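Local coordinates for cytolethal distending toxin protein C (Haemophilus ducreyi, PDB 1SR4) that forms part of the three-subunit cytolethal distending toxin as a lectin-like subunit that probably binds carbohydrate, beside a partner subunit related to deoxyribonuclease I, at residues P18-L26 against L140-F150; D89-L97 against I107-I116. One frame throughout, in Å; residues are numbered along the deposited sequence.

Contact 1 (P18-L26 against L140-F150); sequences PRISLRSLL and LAYQWGILPPF
The first and last strands of the beta-trefoil subunit, 19-24 and 144-147, pair antiparallel here, and Ser21 and Leu147 begin the ladder as a hydrogen-bonded pair, with Ser21 N 2.9 Å from Leu147 O. Arg23 and Gly145 form the second hydrogen-bonded pair; Gly145 N to Arg23 O is 2.8 Å. Beyond the strand, Leu25 N still bonds to Gln143 O. The Leu25 side chain crosses that of Gln143 at about a right angle, with CD1 near Gln143 OE1, and Leu25 CD2 lies 3.7 Å from Gly145 N, where no side chain stands in the way.

Ser21 also ties down the segment that follows strand 144-147. Its OG accepts a nearly straight bond from Phe150 N (2.9 Å, 170°) and has a second partner in Thr44 O. On the same face, the Arg23 side chain crosses that of Leu147 at about a right angle, CD meeting CD1, and the Arg23 guanidinium brings NH2 to 3.8 Å from Phe150 CD1. NH1 bonds to Ala28 O and NH2 to Gln66 O of subunit A.

On the other face Ser24 CB sits over the six-membered ring of Trp144 in a CH-pi contact, 4.0 Å from its centroid. With its hydroxyl anti to the backbone N (chi1 159°), Ser24 accepts from Leu26 N in an ST turn and meets a water that donates to Gln143 O. Leu22 and Ile146 lie side by side, pointing the same way, with their CD1 atoms 4.0 Å apart. At the far end, Leu26 CD1 packs on Ala141 CB of the 3-10 turn, 3.7 Å away. Pairing of the two chain-terminal strands in this way closes the trefoil, as in the ricin-type lectin domains to which this family is related.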
loop_
_atom_site.group_PDB
_atom_site.type_symbol
_atom_site.label_atom_id
_atom_site.label_comp_id
_atom_site.label_asym_id
_atom_site.label_seq_id
_atom_site.Cartn_x
_atom_site.Cartn_y
_atom_site.Cartn_z
ATOM N N PRO C 18 -1.845 7.396 -11.611
ATOM C CA PRO C 18 -0.568 7.263 -10.913
ATOM C C PRO C 18 0.590 7.033 -11.888
ATOM O O PRO C 18 0.418 6.409 -12.943
ATOM C CB PRO C 18 -0.797 6.060 -9.996
ATOM C CG PRO C 18 -1.758 5.234 -10.756
ATOM C CD PRO C 18 -2.716 6.235 -11.346
ATOM N N ARG C 19 1.761 7.540 -11.520
ATOM C CA ARG C 19 2.967 7.409 -12.320
ATOM C C ARG C 19 3.758 6.197 -11.807
ATOM O O ARG C 19 3.877 6.012 -10.603
ATOM C CB ARG C 19 3.822 8.666 -12.165
ATOM C CG ARG C 19 4.985 8.755 -13.129
ATOM C CD ARG C 19 4.484 9.146 -14.510
ATOM N NE ARG C 19 3.913 10.492 -14.502
ATOM C CZ ARG C 19 4.631 11.608 -14.589
ATOM N NH1 ARG C 19 5.959 11.550 -14.692
ATOM N NH2 ARG C 19 4.019 12.788 -14.585
ATOM N N ILE C 20 4.296 5.379 -12.710
ATOM C CA ILE C 20 5.069 4.208 -12.302
ATOM C C ILE C 20 6.204 3.934 -13.284
ATOM O O ILE C 20 6.295 4.562 -14.353
ATOM C CB ILE C 20 4.212 2.912 -12.345
ATOM C CG1 ILE C 20 3.871 2.609 -13.813
ATOM C CG2 ILE C 20 2.923 3.070 -11.518
ATOM C CD1 ILE C 20 3.262 1.233 -14.078
ATOM N N SER C 21 7.075 3.006 -12.899
ATOM C CA SER C 21 8.090 2.501 -13.802
ATOM C C SER C 21 7.750 1.007 -13.713
ATOM O O SER C 21 7.388 0.515 -12.645
ATOM C CB SER C 21 9.522 2.771 -13.338
ATOM O OG SER C 21 10.004 3.995 -13.889
ATOM N N LEU C 22 7.815 0.314 -14.841
ATOM C CA LEU C 22 7.502 -1.106 -14.904
ATOM C C LEU C 22 8.815 -1.846 -15.084
ATOM O O LEU C 22 9.488 -1.659 -16.092
ATOM C CB LEU C 22 6.578 -1.355 -16.099
ATOM C CG LEU C 22 6.019 -2.758 -16.350
ATOM C CD1 LEU C 22 5.236 -3.254 -15.138
ATOM C CD2 LEU C 22 5.101 -2.694 -17.578
ATOM N N ARG C 23 9.170 -2.687 -14.114
ATOM C CA ARG C 23 10.427 -3.416 -14.161
ATOM C C ARG C 23 10.286 -4.936 -14.080
ATOM O O ARG C 23 9.489 -5.458 -13.313
ATOM C CB ARG C 23 11.345 -2.990 -12.999
ATOM C CG ARG C 23 11.800 -1.537 -12.991
ATOM C CD ARG C 23 12.627 -1.265 -11.746
ATOM N NE ARG C 23 13.033 0.130 -11.610
ATOM C CZ ARG C 23 14.246 0.600 -11.908
ATOM N NH1 ARG C 23 15.191 -0.218 -12.366
ATOM N NH2 ARG C 23 14.516 1.894 -11.741
ATOM N N SER C 24 11.087 -5.637 -14.863
ATOM C CA SER C 24 11.104 -7.096 -14.805
ATOM C C SER C 24 11.807 -7.409 -13.489
ATOM O O SER C 24 12.834 -6.799 -13.188
ATOM C CB SER C 24 11.952 -7.665 -15.944
ATOM O OG SER C 24 12.365 -8.989 -15.637
ATOM N N LEU C 25 11.290 -8.344 -12.706
ATOM C CA LEU C 25 11.966 -8.658 -11.457
ATOM C C LEU C 25 13.201 -9.504 -11.704
ATOM O O LEU C 25 14.028 -9.689 -10.812
ATOM C CB LEU C 25 11.034 -9.369 -10.482
ATOM C CG LEU C 25 9.887 -8.483 -9.995
ATOM C CD1 LEU C 25 9.274 -9.131 -8.752
ATOM C CD2 LEU C 25 10.408 -7.076 -9.659
ATOM N N LEU C 26 13.340 -10.003 -12.926
ATOM C CA LEU C 26 14.509 -10.799 -13.250
ATOM C C LEU C 26 15.653 -9.885 -13.701
ATOM O O LEU C 26 16.764 -10.014 -13.220
ATOM C CB LEU C 26 14.175 -11.819 -14.350
ATOM C CG LEU C 26 15.287 -12.814 -14.717
ATOM C CD1 LEU C 26 14.668 -14.077 -15.360
ATOM C CD2 LEU C 26 16.276 -12.146 -15.692
ATOM N N LEU C 140 10.894 -15.645 -11.691
ATOM C CA LEU C 140 11.009 -14.195 -11.872
ATOM C C LEU C 140 10.863 -13.738 -13.322
ATOM O O LEU C 140 10.519 -12.590 -13.581
ATOM C CB LEU C 140 12.355 -13.701 -11.317
ATOM C CG LEU C 140 12.565 -13.906 -9.809
ATOM C CD1 LEU C 140 14.042 -13.702 -9.437
ATOM C CD2 LEU C 140 11.689 -12.903 -9.046
ATOM N N ALA C 141 11.119 -14.624 -14.272
ATOM C CA ALA C 141 11.002 -14.250 -15.684
ATOM C C ALA C 141 9.583 -13.792 -16.037
ATOM O O ALA C 141 9.389 -13.014 -16.967
ATOM C CB ALA C 141 11.429 -15.441 -16.586
ATOM N N TYR C 142 8.602 -14.262 -15.267
ATOM C CA TYR C 142 7.191 -13.930 -15.476
ATOM C C TYR C 142 6.709 -12.808 -14.583
ATOM O O TYR C 142 5.572 -12.376 -14.711
ATOM C CB TYR C 142 6.312 -15.139 -15.138
ATOM C CG TYR C 142 6.446 -16.291 -16.081
ATOM C CD1 TYR C 142 5.482 -16.525 -17.052
ATOM C CD2 TYR C 142 7.556 -17.120 -16.029
ATOM C CE1 TYR C 142 5.619 -17.565 -17.967
ATOM C CE2 TYR C 142 7.709 -18.163 -16.930
ATOM C CZ TYR C 142 6.736 -18.377 -17.896
ATOM O OH TYR C 142 6.882 -19.406 -18.787
ATOM N N GLN C 143 7.573 -12.361 -13.675
ATOM C CA GLN C 143 7.217 -11.360 -12.680
ATOM C C GLN C 143 7.617 -9.938 -12.973
ATOM O O GLN C 143 8.717 -9.676 -13.440
ATOM C CB GLN C 143 7.810 -11.770 -11.339
ATOM C CG GLN C 143 7.402 -13.172 -10.863
ATOM C CD GLN C 143 7.999 -13.466 -9.507
ATOM O OE1 GLN C 143 8.094 -12.572 -8.662
ATOM N NE2 GLN C 143 8.390 -14.717 -9.278
ATOM N N TRP C 144 6.718 -9.024 -12.632
ATOM C CA TRP C 144 6.907 -7.605 -12.857
ATOM C C TRP C 144 6.666 -6.760 -11.612
ATOM O O TRP C 144 5.777 -7.051 -10.808
ATOM C CB TRP C 144 5.948 -7.165 -13.962
ATOM C CG TRP C 144 6.269 -7.887 -15.229
ATOM C CD1 TRP C 144 5.828 -9.121 -15.616
ATOM C CD2 TRP C 144 7.244 -7.488 -16.189
ATOM N NE1 TRP C 144 6.488 -9.521 -16.760
ATOM C CE2 TRP C 144 7.363 -8.537 -17.131
ATOM C CE3 TRP C 144 8.040 -6.344 -16.339
ATOM C CZ2 TRP C 144 8.252 -8.475 -18.215
ATOM C CZ3 TRP C 144 8.925 -6.283 -17.411
ATOM C CH2 TRP C 144 9.023 -7.343 -18.334
ATOM N N GLY C 145 7.455 -5.707 -11.460
ATOM C CA GLY C 145 7.256 -4.816 -10.332
ATOM C C GLY C 145 6.631 -3.531 -10.848
ATOM O O GLY C 145 7.116 -2.964 -11.826
ATOM N N ILE C 146 5.527 -3.103 -10.242
ATOM C CA ILE C 146 4.872 -1.846 -10.618
ATOM C C ILE C 146 5.429 -0.953 -9.516
ATOM O O ILE C 146 4.921 -0.940 -8.399
ATOM C CB ILE C 146 3.326 -1.952 -10.517
ATOM C CG1 ILE C 146 2.766 -2.818 -11.657
ATOM C CG2 ILE C 146 2.684 -0.566 -10.705
ATOM C CD1 ILE C 146 3.361 -4.183 -11.741
ATOM N N LEU C 147 6.481 -0.219 -9.848
ATOM C CA LEU C 147 7.216 0.571 -8.863
ATOM C C LEU C 147 7.249 2.082 -9.053
ATOM O O LEU C 147 6.786 2.603 -10.067
ATOM C CB LEU C 147 8.662 0.035 -8.828
ATOM C CG LEU C 147 8.803 -1.454 -8.452
ATOM C CD1 LEU C 147 10.152 -2.016 -8.882
ATOM C CD2 LEU C 147 8.633 -1.608 -6.945
ATOM N N PRO C 148 7.804 2.808 -8.059
ATOM C CA PRO C 148 7.880 4.268 -8.183
ATOM C C PRO C 148 8.638 4.581 -9.487
ATOM O O PRO C 148 9.499 3.811 -9.921
ATOM C CB PRO C 148 8.658 4.683 -6.928
ATOM C CG PRO C 148 8.252 3.618 -5.902
ATOM C CD PRO C 148 8.315 2.352 -6.747
ATOM N N PRO C 149 8.321 5.714 -10.128
ATOM C CA PRO C 149 8.987 6.083 -11.379
ATOM C C PRO C 149 10.450 6.458 -11.210
ATOM O O PRO C 149 10.805 7.248 -10.322
ATOM C CB PRO C 149 8.127 7.227 -11.889
ATOM C CG PRO C 149 7.635 7.883 -10.597
ATOM C CD PRO C 149 7.249 6.674 -9.789
ATOM N N PHE C 150 11.305 5.880 -12.056
ATOM C CA PHE C 150 12.736 6.146 -11.996
ATOM C C PHE C 150 13.060 7.625 -12.225
ATOM O O PHE C 150 12.466 8.294 -13.081
ATOM C CB PHE C 150 13.486 5.330 -13.062
ATOM C CG PHE C 150 14.907 5.787 -13.275
ATOM C CD1 PHE C 150 15.920 5.385 -12.400
ATOM C CD2 PHE C 150 15.215 6.703 -14.296
ATOM C CE1 PHE C 150 17.225 5.891 -12.522
ATOM C CE2 PHE C 150 16.511 7.223 -14.437
ATOM C CZ PHE C 150 17.525 6.819 -13.547
HETATM O O HOH W 1 10.102 -10.399 -15.709
#

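Contact 2 (D89-L97 against I107-I116); sequences DTDHTVFNL and IKDALLGFCI
Phe95 packs against Ile116 and Asp109 at the dense end of the hairpin formed by strands 95-99 and 105-109. Its CE1 lies 3.6 Å from Ile116 CD1, the two side chains crossing at about a right angle, while Phe95 CB meets Ile107 CG2 at 3.8 Å. Lys108 O approaches the ring edge and accepts a bent bond from Asn96 N (133°); the return bond, Lys108 N to Asn96 O, is 3.0 Å long. Phe77 meets the Phe95 ring from outside the hairpin.

Toward helix 90-93 the contact becomes looser and wetter. Ala110 N still bonds to Val94 O at 3.0 Å, and Val94 CG1 touches Ala110 CB, but between Asp91 and Leu111 water does much of the bridging. One molecule donates to Asp91 O and Val94 O and accepts from Leu111 N; another links Asp91 O with Asp109 OD2.

Asp109 holds the turn itself. With CG between the backbone N and the carbonyl carbon (chi1 66°), its OD2 accepts from Leu112 N in an Asx motif and its OD1 from Phe114 N. These two N-H groups would be expected to stabilise the buried Asp109 carboxylate in its charged form.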
loop_
_atom_site.group_PDB
_atom_site.type_symbol
_atom_site.label_atom_id
_atom_site.label_comp_id
_atom_site.label_asym_id
_atom_site.label_seq_id
_atom_site.Cartn_x
_atom_site.Cartn_y
_atom_site.Cartn_z
ATOM N N ASP C 89 -5.779 1.518 -30.075
ATOM C CA ASP C 89 -5.619 0.159 -30.617
ATOM C C ASP C 89 -5.586 -0.784 -29.414
ATOM O O ASP C 89 -4.539 -1.325 -29.044
ATOM C CB ASP C 89 -4.314 0.049 -31.417
ATOM C CG ASP C 89 -4.094 -1.340 -31.993
ATOM O OD1 ASP C 89 -4.962 -2.206 -31.786
ATOM O OD2 ASP C 89 -3.047 -1.570 -32.645
ATOM N N THR C 90 -6.749 -0.967 -28.808
ATOM C CA THR C 90 -6.874 -1.778 -27.611
ATOM C C THR C 90 -6.375 -3.219 -27.711
ATOM O O THR C 90 -5.865 -3.756 -26.722
ATOM C CB THR C 90 -8.334 -1.746 -27.085
ATOM O OG1 THR C 90 -9.226 -2.287 -28.067
ATOM C CG2 THR C 90 -8.747 -0.320 -26.788
ATOM N N ASP C 91 -6.500 -3.842 -28.889
ATOM C CA ASP C 91 -6.028 -5.220 -29.062
ATOM C C ASP C 91 -4.530 -5.334 -28.761
ATOM O O ASP C 91 -4.054 -6.387 -28.338
ATOM C CB ASP C 91 -6.269 -5.711 -30.490
ATOM C CG ASP C 91 -7.710 -6.132 -30.743
ATOM O OD1 ASP C 91 -8.576 -5.970 -29.849
ATOM O OD2 ASP C 91 -7.970 -6.633 -31.860
ATOM N N HIS C 92 -3.780 -4.263 -28.993
ATOM C CA HIS C 92 -2.341 -4.299 -28.733
ATOM C C HIS C 92 -1.904 -3.526 -27.506
ATOM O O HIS C 92 -0.755 -3.630 -27.101
ATOM C CB HIS C 92 -1.568 -3.747 -29.927
ATOM C CG HIS C 92 -1.701 -4.578 -31.165
ATOM N ND1 HIS C 92 -1.055 -5.787 -31.323
ATOM C CD2 HIS C 92 -2.441 -4.396 -32.283
ATOM C CE1 HIS C 92 -1.398 -6.316 -32.485
ATOM N NE2 HIS C 92 -2.240 -5.494 -33.086
ATOM N N THR C 93 -2.804 -2.761 -26.903
ATOM C CA THR C 93 -2.402 -1.937 -25.768
ATOM C C THR C 93 -3.020 -2.274 -24.431
ATOM O O THR C 93 -2.548 -1.779 -23.403
ATOM C CB THR C 93 -2.690 -0.455 -26.047
ATOM O OG1 THR C 93 -4.095 -0.270 -26.230
ATOM C CG2 THR C 93 -1.969 -0.013 -27.324
ATOM N N VAL C 94 -4.063 -3.100 -24.428
ATOM C CA VAL C 94 -4.702 -3.450 -23.168
ATOM C C VAL C 94 -4.065 -4.701 -22.577
ATOM O O VAL C 94 -4.018 -5.763 -23.212
ATOM C CB VAL C 94 -6.211 -3.657 -23.334
ATOM C CG1 VAL C 94 -6.837 -4.117 -22.001
ATOM C CG2 VAL C 94 -6.862 -2.334 -23.789
ATOM N N PHE C 95 -3.552 -4.554 -21.362
ATOM C CA PHE C 95 -2.912 -5.667 -20.680
ATOM C C PHE C 95 -3.684 -6.020 -19.423
ATOM O O PHE C 95 -4.633 -5.330 -19.059
ATOM C CB PHE C 95 -1.436 -5.353 -20.427
ATOM C CG PHE C 95 -0.627 -5.366 -21.691
ATOM C CD1 PHE C 95 -0.120 -6.568 -22.202
ATOM C CD2 PHE C 95 -0.481 -4.208 -22.447
ATOM C CE1 PHE C 95 0.508 -6.617 -23.447
ATOM C CE2 PHE C 95 0.148 -4.243 -23.700
ATOM C CZ PHE C 95 0.642 -5.459 -24.200
ATOM N N ASN C 96 -3.254 -7.078 -18.752
ATOM C CA ASN C 96 -4.002 -7.623 -17.629
ATOM C C ASN C 96 -3.135 -7.939 -16.404
ATOM O O ASN C 96 -2.320 -8.853 -16.449
ATOM C CB ASN C 96 -4.680 -8.879 -18.200
ATOM C CG ASN C 96 -5.570 -9.602 -17.222
ATOM O OD1 ASN C 96 -5.912 -9.091 -16.159
ATOM N ND2 ASN C 96 -5.970 -10.812 -17.597
ATOM N N LEU C 97 -3.334 -7.197 -15.313
ATOM C CA LEU C 97 -2.557 -7.397 -14.086
ATOM C C LEU C 97 -3.107 -8.544 -13.244
ATOM O O LEU C 97 -4.263 -8.539 -12.850
ATOM C CB LEU C 97 -2.540 -6.116 -13.229
ATOM C CG LEU C 97 -2.095 -4.796 -13.889
ATOM C CD1 LEU C 97 -2.000 -3.672 -12.841
ATOM C CD2 LEU C 97 -0.735 -4.993 -14.567
ATOM N N ILE C 107 1.752 -10.341 -16.014
ATOM C CA ILE C 107 1.016 -9.447 -16.898
ATOM C C ILE C 107 0.651 -10.175 -18.180
ATOM O O ILE C 107 1.532 -10.697 -18.870
ATOM C CB ILE C 107 1.829 -8.190 -17.283
ATOM C CG1 ILE C 107 2.244 -7.421 -16.023
ATOM C CG2 ILE C 107 0.973 -7.288 -18.191
ATOM C CD1 ILE C 107 3.102 -6.182 -16.302
ATOM N N LYS C 108 -0.641 -10.228 -18.491
ATOM C CA LYS C 108 -1.069 -10.880 -19.721
ATOM C C LYS C 108 -1.638 -9.843 -20.671
ATOM O O LYS C 108 -1.979 -8.729 -20.249
ATOM C CB LYS C 108 -2.146 -11.940 -19.425
ATOM C CG LYS C 108 -1.683 -13.014 -18.456
ATOM C CD LYS C 108 -2.396 -14.333 -18.681
ATOM C CE LYS C 108 -3.654 -14.452 -17.858
ATOM N NZ LYS C 108 -4.270 -15.808 -18.041
ATOM N N ASP C 109 -1.708 -10.186 -21.959
ATOM C CA ASP C 109 -2.326 -9.284 -22.921
ATOM C C ASP C 109 -3.813 -9.660 -22.840
ATOM O O ASP C 109 -4.163 -10.820 -22.571
ATOM C CB ASP C 109 -1.759 -9.481 -24.340
ATOM C CG ASP C 109 -2.100 -10.836 -24.936
ATOM O OD1 ASP C 109 -1.723 -11.874 -24.342
ATOM O OD2 ASP C 109 -2.749 -10.858 -26.008
ATOM N N ALA C 110 -4.687 -8.679 -23.026
ATOM C CA ALA C 110 -6.115 -8.921 -22.933
ATOM C C ALA C 110 -6.667 -9.741 -24.080
ATOM O O ALA C 110 -7.580 -10.535 -23.888
ATOM C CB ALA C 110 -6.869 -7.590 -22.841
ATOM N N LEU C 111 -6.116 -9.551 -25.270
ATOM C CA LEU C 111 -6.613 -10.255 -26.446
ATOM C C LEU C 111 -6.357 -11.763 -26.489
ATOM O O LEU C 111 -7.287 -12.539 -26.708
ATOM C CB LEU C 111 -6.040 -9.636 -27.724
ATOM C CG LEU C 111 -6.550 -10.300 -29.014
ATOM C CD1 LEU C 111 -8.003 -9.884 -29.255
ATOM C CD2 LEU C 111 -5.706 -9.886 -30.188
ATOM N N LEU C 112 -5.109 -12.173 -26.261
ATOM C CA LEU C 112 -4.736 -13.583 -26.352
ATOM C C LEU C 112 -4.602 -14.340 -25.046
ATOM O O LEU C 112 -4.604 -15.582 -25.041
ATOM C CB LEU C 112 -3.412 -13.708 -27.113
ATOM C CG LEU C 112 -3.363 -13.112 -28.524
ATOM C CD1 LEU C 112 -1.917 -13.069 -29.015
ATOM C CD2 LEU C 112 -4.223 -13.937 -29.462
ATOM N N GLY C 113 -4.464 -13.611 -23.941
ATOM C CA GLY C 113 -4.299 -14.277 -22.668
ATOM C C GLY C 113 -2.896 -14.851 -22.525
ATOM O O GLY C 113 -2.685 -15.783 -21.753
ATOM N N PHE C 114 -1.939 -14.313 -23.282
ATOM C CA PHE C 114 -0.541 -14.753 -23.207
ATOM C C PHE C 114 0.125 -13.945 -22.082
ATOM O O PHE C 114 -0.400 -12.909 -21.676
ATOM C CB PHE C 114 0.210 -14.456 -24.508
ATOM C CG PHE C 114 -0.091 -15.402 -25.646
ATOM C CD1 PHE C 114 -1.123 -16.324 -25.572
ATOM C CD2 PHE C 114 0.656 -15.336 -26.818
ATOM C CE1 PHE C 114 -1.415 -17.159 -26.648
ATOM C CE2 PHE C 114 0.373 -16.166 -27.901
ATOM C CZ PHE C 114 -0.666 -17.079 -27.811
ATOM N N CYS C 115 1.286 -14.401 -21.609
ATOM C CA CYS C 115 2.017 -13.725 -20.529
ATOM C C CYS C 115 3.246 -12.971 -21.037
ATOM O O CYS C 115 3.946 -13.437 -21.927
ATOM C CB CYS C 115 2.511 -14.746 -19.492
ATOM S SG CYS C 115 1.280 -15.594 -18.449
ATOM N N ILE C 116 3.525 -11.808 -20.454
ATOM C CA ILE C 116 4.706 -11.045 -20.833
ATOM C C ILE C 116 5.844 -11.584 -19.978
ATOM O O ILE C 116 5.731 -11.650 -18.756
ATOM C CB ILE C 116 4.540 -9.536 -20.512
ATOM C CG1 ILE C 116 3.402 -8.952 -21.350
ATOM C CG2 ILE C 116 5.866 -8.797 -20.759
ATOM C CD1 ILE C 116 3.226 -7.438 -21.172
HETATM O O HOH W 2 -4.546 -7.202 -25.619
HETATM O O HOH W 3 -2.307 -8.541 -28.111
HETATM O O HOH W 4 -5.830 -11.781 -20.433
#

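How the contacts relate
From the N terminus the chain enters strand 19-24, whose partner, strand 144-147, comes only near the C-terminal end, so contact 1 closes a loop that spans most of the subunit. Contact 2 closes a much shorter one wholly within that span, joining helix 90-93 and strand 95-99 to strand 105-109 and the turn that leads on to strand 115-117. Their centres lie about 16 Å apart, yet both belong to one antiparallel sheet, and a backbone bond between Trp144 and Phe105 brings its two end strands, 105-109 and 144-147, together, as in a trefoil barrel. Trp144 NE1 also probably bonds to Ile116 O, and Ile107 CD1 packs against both Trp144 and Leu22.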